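Local coordinates for protein alternansucrase (Leuconostoc mesenteroides, PDB 6HVG) that belongs to glycoside hydrolase family 70, large multidomain enzymes with a barrel core, and also carries repeats of the choline-binding and cell-wall-binding type, at residues Ser690-Ala695 and Asp753-Asp758. Residues are numbered along the deposited sequence; the frame is centred on the assembly and turned at random.
Sequences SLTHGA and DYDAQD
The imidazole of His-693 meets the second segment with its rim: Asp-755 and the hydroxyl of Tyr-754 both lie at the ring edge, near its plane, while one face is overlain, off centre, by CB of the preceding Thr-692. The Tyr-754 ring carries OD1 of its own neighbour Asp-755 above one face, 3.5 Å from the plane and displaced toward the rim. Between imidazole and carboxylate runs the one hydrogen bond of the contact, from His-693 NE2 to Asp-755 OD2 at 2.8 Å, nearly straight at 162°. The oxygen is reached on its syn side, from a direction tilted out of the carboxylate plane, and the two flat groups are turned 67° against each other. The two side chains approach from opposite directions, bridging backbones whose closest CA atoms, those of Thr-692 and Asp-755, are 9.6 Å apart. With CG anti to the backbone N (chi1 -176°), the Tyr-754 side chain carries OH to 3.8 Å from His-693 CE1. Thr-692 adds a methyl contact, its CG2 lying 3.8 Å from Asp-755 OD2. That same oxygen also lies near the carboxylate of Asp-804. His-693 is the first residue to leave helical geometry after helix 681-692, whereas Asp-755 precedes Ala-756, the N-cap of helix 757-766. The contact therefore joins the end of one helix to the loop leading from strand 745-747 into the next; strands 678-679 and 745-747, which precede these two helices, are neighbours in the parallel sheet of the family 70 barrel.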
ATOM      1  N   SER A 690      -6.981  20.977 -10.773  1.00 57.54           N
ATOM      2  CA  SER A 690      -7.216  22.004 -11.795  1.00 57.47           C
ATOM      3  C   SER A 690      -6.374  21.918 -13.062  1.00 56.92           C
ATOM      4  O   SER A 690      -6.774  22.458 -14.077  1.00 59.74           O
ATOM      5  CB  SER A 690      -7.027  23.385 -11.186  1.00 57.30           C
ATOM      6  OG  SER A 690      -7.981  23.597 -10.168  1.00 55.30           O
ATOM      7  N   LEU A 691      -5.226  21.257 -13.021  1.00 57.36           N
ATOM      8  CA  LEU A 691      -4.361  21.200 -14.205  1.00 55.99           C
ATOM      9  C   LEU A 691      -3.778  19.829 -14.508  1.00 56.24           C
ATOM     10  O   LEU A 691      -3.847  19.340 -15.621  1.00 59.51           O
ATOM     11  CB  LEU A 691      -3.195  22.148 -14.009  1.00 53.83           C
ATOM     12  CG  LEU A 691      -3.471  23.630 -14.105  1.00 54.39           C
ATOM     13  CD1 LEU A 691      -2.289  24.404 -13.540  1.00 55.06           C
ATOM     14  CD2 LEU A 691      -3.724  24.017 -15.550  1.00 55.48           C
ATOM     15  N   THR A 692      -3.156  19.250 -13.504  1.00 56.69           N
ATOM     16  CA  THR A 692      -2.283  18.116 -13.647  1.00 57.53           C
ATOM     17  C   THR A 692      -2.994  16.790 -13.864  1.00 54.41           C
ATOM     18  O   THR A 692      -2.472  15.962 -14.578  1.00 53.98           O
ATOM     19  CB  THR A 692      -1.394  18.073 -12.373  1.00 60.00           C
ATOM     20  OG1 THR A 692      -0.544  19.228 -12.380  1.00 61.41           O
ATOM     21  CG2 THR A 692      -0.563  16.841 -12.303  1.00 62.52           C
ATOM     22  N   HIS A 693      -4.147  16.562 -13.242  1.00 55.63           N
ATOM     23  CA  HIS A 693      -4.804  15.259 -13.333  1.00 55.40           C
ATOM     24  C   HIS A 693      -6.068  15.250 -14.193  1.00 60.47           C
ATOM     25  O   HIS A 693      -7.024  15.999 -13.942  1.00 60.63           O
ATOM     26  CB  HIS A 693      -5.161  14.732 -11.966  1.00 53.69           C
ATOM     27  CG  HIS A 693      -4.002  14.617 -11.047  1.00 53.95           C
ATOM     28  ND1 HIS A 693      -4.108  14.936  -9.712  1.00 54.53           N
ATOM     29  CD2 HIS A 693      -2.717  14.242 -11.253  1.00 53.03           C
ATOM     30  CE1 HIS A 693      -2.938  14.750  -9.130  1.00 55.60           C
ATOM     31  NE2 HIS A 693      -2.075  14.336 -10.044  1.00 54.85           N
ATOM     32  N   GLY A 694      -6.072  14.359 -15.182  1.00 62.82           N
ATOM     33  CA  GLY A 694      -7.255  14.081 -15.967  1.00 65.97           C
ATOM     34  C   GLY A 694      -7.361  14.860 -17.250  1.00 65.38           C
ATOM     35  O   GLY A 694      -7.038  16.046 -17.297  1.00 69.20           O
ATOM     36  N   ALA A 695      -7.889  14.178 -18.264  1.00 66.39           N
ATOM     37  CA  ALA A 695      -8.037  14.751 -19.597  1.00 71.25           C
ATOM     38  C   ALA A 695      -9.117  15.811 -19.662  1.00 72.27           C
ATOM     39  O   ALA A 695      -9.013  16.736 -20.469  1.00 74.20           O
ATOM     40  CB  ALA A 695      -8.341  13.687 -20.633  1.00 69.49           C
ATOM     41  N   ASP A 753       8.544  10.808  -5.120  1.00 51.58           N
ATOM     42  CA  ASP A 753       7.508   9.982  -4.537  1.00 53.89           C
ATOM     43  C   ASP A 753       6.107  10.576  -4.717  1.00 53.55           C
ATOM     44  O   ASP A 753       5.182  10.204  -3.997  1.00 57.19           O
ATOM     45  CB  ASP A 753       7.786   9.765  -3.041  1.00 55.43           C
ATOM     46  CG  ASP A 753       7.782  11.071  -2.227  1.00 57.71           C
ATOM     47  OD1 ASP A 753       7.679  12.176  -2.811  1.00 59.39           O
ATOM     48  OD2 ASP A 753       7.877  10.992  -0.983  1.00 60.56           O
ATOM     49  N   TYR A 754       5.934  11.479  -5.672  1.00 50.91           N
ATOM     50  CA  TYR A 754       4.606  12.000  -5.948  1.00 51.25           C
ATOM     51  C   TYR A 754       4.405  12.122  -7.446  1.00 49.68           C
ATOM     52  O   TYR A 754       5.191  12.764  -8.105  1.00 48.08           O
ATOM     53  CB  TYR A 754       4.364  13.324  -5.226  1.00 50.06           C
ATOM     54  CG  TYR A 754       2.958  13.847  -5.408  1.00 51.22           C
ATOM     55  CD1 TYR A 754       1.931  13.477  -4.559  1.00 52.09           C
ATOM     56  CD2 TYR A 754       2.657  14.692  -6.450  1.00 55.74           C
ATOM     57  CE1 TYR A 754       0.641  13.950  -4.739  1.00 54.84           C
ATOM     58  CE2 TYR A 754       1.376  15.169  -6.644  1.00 59.02           C
ATOM     59  CZ  TYR A 754       0.369  14.797  -5.791  1.00 58.36           C
ATOM     60  OH  TYR A 754      -0.884  15.302  -6.037  1.00 63.36           O
ATOM     61  N   ASP A 755       3.339  11.486  -7.943  1.00 49.42           N
ATOM     62  CA  ASP A 755       3.030  11.365  -9.374  1.00 49.85           C
ATOM     63  C   ASP A 755       4.161  10.769 -10.207  1.00 50.48           C
ATOM     64  O   ASP A 755       4.332  11.125 -11.377  1.00 49.24           O
ATOM     65  CB  ASP A 755       2.593  12.710  -9.958  1.00 51.19           C
ATOM     66  CG  ASP A 755       1.227  13.152  -9.459  1.00 51.58           C
ATOM     67  OD1 ASP A 755       0.623  12.410  -8.664  1.00 52.87           O
ATOM     68  OD2 ASP A 755       0.758  14.242  -9.864  1.00 52.62           O
ATOM     69  N   ALA A 756       4.902   9.836  -9.622  1.00 49.96           N
ATOM     70  CA  ALA A 756       5.959   9.149 -10.352  1.00 55.41           C
ATOM     71  C   ALA A 756       5.805   7.638 -10.217  1.00 60.03           C
ATOM     72  O   ALA A 756       5.564   6.946 -11.194  1.00 63.99           O
ATOM     73  CB  ALA A 756       7.331   9.609  -9.845  1.00 56.67           C
ATOM     74  N   GLN A 757       5.934   7.156  -8.988  1.00 61.96           N
ATOM     75  CA  GLN A 757       5.909   5.732  -8.670  1.00 61.96           C
ATOM     76  C   GLN A 757       4.667   5.010  -9.189  1.00 62.76           C
ATOM     77  O   GLN A 757       4.765   3.890  -9.684  1.00 64.38           O
ATOM     78  CB  GLN A 757       6.014   5.496  -7.154  1.00 65.12           C
ATOM     79  CG  GLN A 757       6.172   6.746  -6.286  1.00 67.94           C
ATOM     80  CD  GLN A 757       5.155   6.855  -5.202  1.00 74.55           C
ATOM     81  OE1 GLN A 757       5.008   7.907  -4.600  1.00 79.22           O
ATOM     82  NE2 GLN A 757       4.411   5.791  -4.978  1.00 81.57           N
ATOM     83  N   ASP A 758       3.495   5.620  -9.046  1.00 61.19           N
ATOM     84  CA  ASP A 758       2.265   4.974  -9.505  1.00 59.17           C
ATOM     85  C   ASP A 758       2.147   4.949 -11.036  1.00 59.99           C
ATOM     86  O   ASP A 758       2.017   3.872 -11.636  1.00 65.09           O
ATOM     87  CB  ASP A 758       1.033   5.598  -8.842  1.00 59.02           C
ATOM     88  CG  ASP A 758       0.798   5.062  -7.423  1.00 59.47           C
ATOM     89  OD1 ASP A 758       1.631   4.258  -6.913  1.00 56.47           O
ATOM     90  OD2 ASP A 758      -0.223   5.447  -6.821  1.00 55.35           O
TER